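Inactive Zymogen C11 Protease (Parabacteroides distasonis, PDB 6MZO) is the inactive zymogen of a clostripain-like (C11) cysteine protease, which probably cleaves peptide bonds once activated. Local coordinates at residues A224-M230 / V302-T308; F160-S166 / G183-I188; I125-R130 / A339-L343. One frame throughout, in Å; residues are numbered along the deposited sequence.

Contact 1. Residues A224-M230 / V302-T308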
# COMPACT_ATOMS: atom_id res chain seq x y z
N ALA A 224 15.22 3.67 8.73
CA ALA A 224 14.93 3.95 7.35
C ALA A 224 13.47 3.61 7.03
O ALA A 224 12.94 2.62 7.54
CB ALA A 224 15.82 3.16 6.43
N GLY A 225 12.84 4.47 6.27
CA GLY A 225 11.46 4.22 5.86
C GLY A 225 10.95 5.39 5.03
O GLY A 225 11.43 6.51 5.19
N THR A 226 10.00 5.10 4.14
CA THR A 226 9.38 6.11 3.30
C THR A 226 7.89 5.92 3.40
O THR A 226 7.45 4.73 3.42
CB THR A 226 9.80 6.01 1.81
OG1 THR A 226 9.32 4.75 1.25
CG2 THR A 226 11.34 6.13 1.64
N ILE A 227 7.11 7.02 3.45
CA ILE A 227 5.65 6.88 3.57
C ILE A 227 5.01 7.99 2.75
O ILE A 227 5.62 9.06 2.51
CB ILE A 227 5.22 6.96 5.07
CG1 ILE A 227 3.75 6.51 5.27
CG2 ILE A 227 5.57 8.33 5.64
CD1 ILE A 227 3.72 5.02 5.05
N SER A 228 3.82 7.72 2.24
CA SER A 228 2.99 8.75 1.61
C SER A 228 1.54 8.44 1.69
O SER A 228 1.14 7.28 1.95
CB SER A 228 3.37 8.95 0.15
OG SER A 228 3.28 7.73 -0.57
N VAL A 229 0.77 9.52 1.56
CA VAL A 229 -0.67 9.42 1.61
C VAL A 229 -1.28 10.09 0.37
O VAL A 229 -0.98 11.29 0.12
CB VAL A 229 -1.23 10.16 2.82
CG1 VAL A 229 -2.75 10.02 2.85
CG2 VAL A 229 -0.71 9.60 4.10
N MET A 230 -2.12 9.37 -0.35
CA MET A 230 -2.69 9.91 -1.60
C MET A 230 -4.17 10.16 -1.41
O MET A 230 -4.90 9.35 -0.80
CB MET A 230 -2.44 8.94 -2.78
CG MET A 230 -1.10 9.09 -3.49
SD MET A 230 0.31 8.91 -2.41
CE MET A 230 0.09 7.18 -1.94
N VAL A 302 -0.66 14.09 -3.56
CA VAL A 302 0.17 13.48 -2.52
C VAL A 302 0.08 14.45 -1.30
O VAL A 302 0.82 15.48 -1.25
CB VAL A 302 1.56 13.24 -2.98
CG1 VAL A 302 2.40 12.60 -1.82
CG2 VAL A 302 1.61 12.27 -4.22
N ILE A 303 -0.82 14.18 -0.35
CA ILE A 303 -1.13 15.17 0.65
C ILE A 303 -0.18 15.14 1.82
O ILE A 303 -0.10 16.14 2.56
CB ILE A 303 -2.60 15.09 1.18
CG1 ILE A 303 -2.84 13.72 1.86
CG2 ILE A 303 -3.53 15.38 -0.01
CD1 ILE A 303 -4.12 13.79 2.75
N TYR A 304 0.54 14.02 1.97
CA TYR A 304 1.59 13.92 2.98
C TYR A 304 2.62 12.98 2.45
O TYR A 304 2.26 11.94 1.86
CB TYR A 304 1.02 13.41 4.31
CG TYR A 304 2.12 13.24 5.35
CD1 TYR A 304 2.54 14.30 6.15
CD2 TYR A 304 2.81 12.03 5.44
CE1 TYR A 304 3.55 14.13 7.06
CE2 TYR A 304 3.86 11.81 6.36
CZ TYR A 304 4.24 12.89 7.13
OH TYR A 304 5.23 12.79 8.10
N LYS A 305 3.91 13.30 2.64
CA LYS A 305 4.99 12.37 2.32
C LYS A 305 6.15 12.61 3.27
O LYS A 305 6.37 13.73 3.78
CB LYS A 305 5.43 12.48 0.90
CG LYS A 305 6.20 13.82 0.61
CD LYS A 305 6.79 13.79 -0.82
CE LYS A 305 7.60 15.07 -1.03
NZ LYS A 305 6.67 16.18 -1.02
N ALA A 306 6.87 11.55 3.58
CA ALA A 306 8.05 11.71 4.41
C ALA A 306 9.03 10.62 4.09
O ALA A 306 8.67 9.49 3.76
CB ALA A 306 7.69 11.70 5.89
N THR A 307 10.33 10.97 4.21
CA THR A 307 11.36 9.97 4.05
C THR A 307 12.57 10.23 4.97
O THR A 307 12.92 11.39 5.28
CB THR A 307 11.88 9.93 2.58
OG1 THR A 307 12.87 8.92 2.45
CG2 THR A 307 12.52 11.34 2.19
N THR A 308 13.23 9.14 5.33
CA THR A 308 14.53 9.19 5.99
C THR A 308 15.62 9.44 4.92
O THR A 308 15.32 9.41 3.73
CB THR A 308 14.80 7.85 6.74
OG1 THR A 308 14.56 6.76 5.86
CG2 THR A 308 13.84 7.69 7.96

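Contact 2. Residues F160-S166 / G183-I188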
# COMPACT_ATOMS: atom_id res chain seq x y z
N PHE A 160 -1.85 0.12 2.93
CA PHE A 160 -1.10 -1.04 2.40
C PHE A 160 0.15 -1.25 3.22
O PHE A 160 1.13 -0.49 3.08
CB PHE A 160 -0.72 -0.79 0.93
CG PHE A 160 -1.88 -0.86 -0.03
CD1 PHE A 160 -2.47 -2.09 -0.32
CD2 PHE A 160 -2.34 0.29 -0.67
CE1 PHE A 160 -3.51 -2.17 -1.22
CE2 PHE A 160 -3.41 0.20 -1.61
CZ PHE A 160 -3.96 -1.04 -1.86
N ASP A 161 0.15 -2.24 4.09
CA ASP A 161 1.36 -2.56 4.84
C ASP A 161 2.08 -3.60 4.02
O ASP A 161 1.96 -4.81 4.24
CB ASP A 161 0.98 -3.01 6.30
CG ASP A 161 2.21 -3.10 7.20
OD1 ASP A 161 3.36 -3.23 6.69
OD2 ASP A 161 2.06 -3.18 8.40
N ALA A 162 2.84 -3.10 3.02
CA ALA A 162 3.31 -3.93 1.91
C ALA A 162 4.38 -3.11 1.20
O ALA A 162 4.51 -1.92 1.44
CB ALA A 162 2.15 -4.27 0.93
N CYS A 163 5.16 -3.80 0.40
CA CYS A 163 6.14 -3.05 -0.39
C CYS A 163 5.59 -2.44 -1.65
O CYS A 163 4.79 -3.04 -2.40
CB CYS A 163 7.33 -3.96 -0.76
SG CYS A 163 8.12 -4.73 0.68
N TYR A 164 6.13 -1.25 -1.94
CA TYR A 164 6.02 -0.56 -3.22
C TYR A 164 4.62 -0.13 -3.61
O TYR A 164 4.37 0.14 -4.78
CB TYR A 164 6.62 -1.42 -4.34
CG TYR A 164 8.05 -1.82 -4.09
CD1 TYR A 164 9.05 -0.84 -3.88
CD2 TYR A 164 8.41 -3.14 -4.04
CE1 TYR A 164 10.34 -1.23 -3.70
CE2 TYR A 164 9.74 -3.55 -3.87
CZ TYR A 164 10.72 -2.58 -3.67
OH TYR A 164 12.02 -2.93 -3.49
N MET A 165 3.71 -0.01 -2.65
CA MET A 165 2.35 0.23 -3.07
C MET A 165 2.04 1.65 -3.33
O MET A 165 1.04 1.98 -3.95
CB MET A 165 1.32 -0.35 -2.02
CG MET A 165 1.41 -1.86 -1.92
SD MET A 165 1.09 -2.80 -3.44
CE MET A 165 -0.73 -2.69 -3.46
N SER A 166 2.86 2.57 -2.79
CA SER A 166 2.66 3.99 -3.15
C SER A 166 3.27 4.25 -4.50
O SER A 166 4.45 4.70 -4.59
CB SER A 166 3.34 4.94 -2.13
OG SER A 166 2.57 4.94 -0.93
N GLY A 183 0.67 4.26 2.03
CA GLY A 183 1.61 3.19 1.69
C GLY A 183 3.01 3.71 1.59
O GLY A 183 3.26 4.89 1.89
N SER A 184 3.90 2.81 1.21
CA SER A 184 5.32 3.20 0.99
C SER A 184 5.66 3.04 -0.44
O SER A 184 5.31 2.02 -1.07
CB SER A 184 6.26 2.33 1.84
OG SER A 184 7.66 2.60 1.55
N PRO A 185 6.39 4.00 -1.01
CA PRO A 185 6.96 3.77 -2.36
C PRO A 185 8.11 2.84 -2.37
O PRO A 185 8.52 2.47 -3.47
CB PRO A 185 7.38 5.15 -2.84
CG PRO A 185 7.59 5.96 -1.52
CD PRO A 185 6.60 5.40 -0.51
N THR A 186 8.66 2.49 -1.22
CA THR A 186 9.83 1.59 -1.17
C THR A 186 9.47 0.36 -0.37
O THR A 186 8.25 0.04 -0.33
CB THR A 186 11.13 2.28 -0.62
OG1 THR A 186 10.97 2.69 0.75
CG2 THR A 186 11.38 3.46 -1.52
N GLU A 187 10.43 -0.36 0.22
CA GLU A 187 10.10 -1.57 1.00
C GLU A 187 9.75 -1.17 2.41
O GLU A 187 10.22 -0.17 2.95
CB GLU A 187 11.26 -2.57 0.96
CG GLU A 187 11.42 -3.12 -0.41
CD GLU A 187 12.38 -4.31 -0.50
OE1 GLU A 187 12.77 -4.89 0.53
OE2 GLU A 187 12.70 -4.66 -1.64
N ILE A 188 8.82 -1.95 3.00
CA ILE A 188 8.59 -1.91 4.40
C ILE A 188 8.96 -3.28 4.85
O ILE A 188 8.43 -4.28 4.34
CB ILE A 188 7.16 -1.71 4.76
CG1 ILE A 188 6.64 -0.44 4.12
CG2 ILE A 188 7.03 -1.67 6.27
CD1 ILE A 188 5.11 -0.19 4.37
O HOH W 1 2.84 0.24 0.99

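Contact 3. Residues I125-R130 / A339-L343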
# COMPACT_ATOMS: atom_id res chain seq x y z
N ILE A 125 7.84 -11.54 -11.53
CA ILE A 125 8.62 -10.29 -11.62
C ILE A 125 10.11 -10.51 -11.78
O ILE A 125 10.77 -9.81 -12.56
CB ILE A 125 8.41 -9.37 -10.39
CG1 ILE A 125 9.13 -8.04 -10.59
CG2 ILE A 125 8.84 -10.05 -9.10
CD1 ILE A 125 8.70 -7.26 -11.82
N TYR A 126 10.65 -11.48 -11.05
CA TYR A 126 12.09 -11.73 -11.11
C TYR A 126 12.46 -12.20 -12.51
O TYR A 126 13.48 -11.79 -13.07
CB TYR A 126 12.51 -12.77 -10.06
CG TYR A 126 12.41 -12.29 -8.63
CD1 TYR A 126 11.23 -12.44 -7.90
CD2 TYR A 126 13.49 -11.68 -8.01
CE1 TYR A 126 11.15 -11.99 -6.59
CE2 TYR A 126 13.42 -11.24 -6.71
CZ TYR A 126 12.25 -11.40 -6.00
OH TYR A 126 12.20 -10.94 -4.71
N SER A 127 11.60 -13.05 -13.06
CA SER A 127 11.74 -13.55 -14.43
C SER A 127 11.64 -12.37 -15.40
O SER A 127 12.45 -12.24 -16.32
CB SER A 127 10.66 -14.61 -14.70
OG SER A 127 10.26 -14.65 -16.06
N TYR A 128 10.67 -11.49 -15.17
CA TYR A 128 10.48 -10.31 -16.02
C TYR A 128 11.66 -9.33 -15.89
O TYR A 128 11.93 -8.60 -16.85
CB TYR A 128 9.16 -9.59 -15.71
CG TYR A 128 7.88 -10.33 -16.08
CD1 TYR A 128 7.90 -11.53 -16.77
CD2 TYR A 128 6.65 -9.82 -15.72
CE1 TYR A 128 6.72 -12.20 -17.10
CE2 TYR A 128 5.47 -10.48 -16.03
CZ TYR A 128 5.50 -11.65 -16.72
OH TYR A 128 4.30 -12.29 -17.01
N LEU A 129 12.33 -9.30 -14.73
CA LEU A 129 13.52 -8.45 -14.52
C LEU A 129 14.79 -9.16 -14.96
O LEU A 129 15.89 -8.71 -14.66
CB LEU A 129 13.66 -8.02 -13.06
CG LEU A 129 12.60 -7.01 -12.67
CD1 LEU A 129 12.57 -6.68 -11.16
CD2 LEU A 129 12.74 -5.73 -13.47
N ARG A 130 14.62 -10.27 -15.67
CA ARG A 130 15.74 -11.07 -16.19
C ARG A 130 16.72 -11.59 -15.11
O ARG A 130 17.93 -11.70 -15.36
CB ARG A 130 16.50 -10.26 -17.26
CG ARG A 130 15.70 -9.96 -18.51
CD ARG A 130 16.57 -9.32 -19.57
NE ARG A 130 16.00 -9.50 -20.91
CZ ARG A 130 16.55 -9.02 -22.03
NH1 ARG A 130 17.69 -8.34 -21.97
NH2 ARG A 130 15.96 -9.24 -23.20
N ALA A 339 15.06 -3.36 -22.32
CA ALA A 339 15.60 -4.64 -21.89
C ALA A 339 14.56 -5.51 -21.17
O ALA A 339 14.84 -6.67 -20.85
CB ALA A 339 16.81 -4.43 -21.01
N LEU A 340 13.38 -4.93 -20.92
CA LEU A 340 12.31 -5.60 -20.18
C LEU A 340 11.02 -5.82 -20.98
O LEU A 340 9.95 -5.39 -20.55
CB LEU A 340 11.98 -4.78 -18.92
CG LEU A 340 13.22 -4.48 -18.07
CD1 LEU A 340 12.89 -3.75 -16.83
CD2 LEU A 340 13.83 -5.81 -17.71
N PRO A 341 11.10 -6.52 -22.13
CA PRO A 341 9.89 -6.50 -22.96
C PRO A 341 8.68 -7.22 -22.37
O PRO A 341 7.59 -6.73 -22.63
CB PRO A 341 10.34 -7.20 -24.26
CG PRO A 341 11.52 -8.04 -23.83
CD PRO A 341 12.20 -7.28 -22.72
N LYS A 342 8.86 -8.30 -21.60
CA LYS A 342 7.71 -8.98 -21.01
C LYS A 342 7.07 -8.07 -19.95
O LYS A 342 5.84 -8.00 -19.85
CB LYS A 342 8.11 -10.35 -20.43
CG LYS A 342 7.81 -11.49 -21.40
CD LYS A 342 8.31 -12.85 -20.95
CE LYS A 342 7.65 -13.91 -21.80
NZ LYS A 342 8.29 -15.25 -21.64
N LEU A 343 7.87 -7.30 -19.22
CA LEU A 343 7.29 -6.45 -18.19
C LEU A 343 6.58 -5.29 -18.87
O LEU A 343 5.49 -4.88 -18.45
CB LEU A 343 8.39 -5.96 -17.27
CG LEU A 343 7.96 -5.39 -15.93
CD1 LEU A 343 7.04 -6.41 -15.21
CD2 LEU A 343 9.25 -5.20 -15.16
O HOH W 2 10.69 -8.22 -19.07

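Contact 1. Residues A224-M230 / V302-T308
Strands 226-230 and 302-307 run antiparallel, 4.6 Å apart at their axes, with Ile227/Ala306 and Val229/Tyr304 as hydrogen-bonded pairs; Ile227 N reaches Ala306 O at 2.9 Å. Beyond Val229 the register slips by one residue in a beta bulge, where Val229 O takes Ile303 N while Met230 already pairs with Val302. At the other end a side chain steps in: Thr308 OG1 accepts Gly225 N at 2.9 Å, and it also bonds Lys310 O, while Thr308 N returns to Gly225 O. Strand 302-307 is an outermost strand of the large mixed sheet, and strand 226-231 joins it to the parallel strands of the peptidase core. On the face carrying Ile227, Val229, Tyr304 and Ala306, the tyrosine's CG stands opposite its backbone N (chi1 177°), which sends the ring along the face until its edge meets Ile227 CG2, 3.9 Å from CE2. That methyl also touches Ala306 CB, and helix 209-220 packs here through Ala213 and Phe216. On the other face Thr226 CG2 lies 3.3 Å from Thr307 OG1, which donates to Thr308 O, whereas Thr226 OG1 turns to Ser184. Met230 SD rests 4.0 Å from Val302 CG2.

Contact 2. Residues F160-S166 / G183-I188
Tyr164 and Glu187 both leave the main chain with CG opposite the carbonyl carbon (chi1 -56° and -68°), and this lets the two side chains run alongside each other the same way. Ring and carboxylate stand nearly perpendicular, and the phenol OH gives Glu187 OE2 a weak hydrogen bond of 2.6 Å. Each end has another partner: Tyr164 OH meets Tyr267 N, and Glu187 OE1 accepts Ala314 N. Pro185 O comes up at the edge of the tyrosine ring, 3.4 Å from CD1. On the backbone, Tyr164 N bonds Thr186 O at 3.0 Å, and Ser166 N reaches Ser184 O at 3.0 Å from well above that carbonyl's plane. Ser184 OG accepts Thr186 N in an ST turn, which shapes the bend of the second segment, and also hydrogen-bonds Thr226 OG1. A buried water ties the segments further, donating to Phe160 O and Ala162 O and accepting from Ser184 N, while Ile188 CD1 packs 3.5 Å from Ala162 O. Cys163 follows strand 155-162 at the point where clan CD peptidases carry their nucleophilic cysteine, and is probably that residue here. Its SG accepts a weak hydrogen bond, 3.7 Å, from Ile188 N. The backbone is thus bonded on both sides of the cysteine, through the water at Ala162 O and directly at Tyr164 N, whereas the second segment's polar grip on the sulfur itself is slight.

Contact 3. Residues I125-R130 / A339-L343
Tyr128 presents the edge of its ring to Leu343, whose CD1 methyl lies near the ring plane, 3.5 Å from CD2, while Lys342 crosses the tyrosine at about a right angle and brings CB to 3.9 Å from CD1. The ring gets there because its CG stands beside the backbone N (chi1 -68°), directed at the helix that starts after Leu340. Leu343, with CG turned opposite its own N, spreads its two methyls: CD1 serves the tyrosine and Ile125 CD1, and CD2 meets Leu129 CD2 obliquely at 3.9 Å. Leu129 CD2 also touches Leu340 CD1. A serine at Tyr128 would probably leave Leu343 CD1 and the inner part of Lys342 without their aromatic neighbour and open a gap between the two helices. The main chain joins in through a water that donates to Tyr128 O at 2.6 Å and accepts from Leu343 N. Arg130, the C-prime residue of the Schellman motif closing helix 125-128, stretches out and lays its guanidinium flat over Ala339 O, which sits 3.1 Å from CZ; the oxygen lies over the centre of the group, where no N-H points at it, so the contact is probably electrostatic. Tyr334 of strand 332-334 touches Leu340 and Leu343, and Pro122 packs on Tyr128 and Leu343, so the start of helix 341-347 meets both helix 125-128 and strand 332-334.

In the fold
Contacts 1 and 2 touch: their centres lie 10 Å apart, and both reach the large mixed sheet. Ser228 N probably bonds Gly183 O (2.9 Å), and Thr226 OG1 probably bonds Thr186 OG1 (2.7 Å), so strand 226-231 of contact 1 supports segment 183-188 of contact 2. Segment 183-188 in turn bonds the backbone beside Cys163, and Asp161 bonds His116, which lies just after strand 109-115; as in clan CD peptidases, this sheet end is probably the active site. Contact 3 stands apart, its centre 21 Å from that of contact 2 and 28 Å from that of contact 1, yet its nearest atoms come within about 7 Å of contact 2.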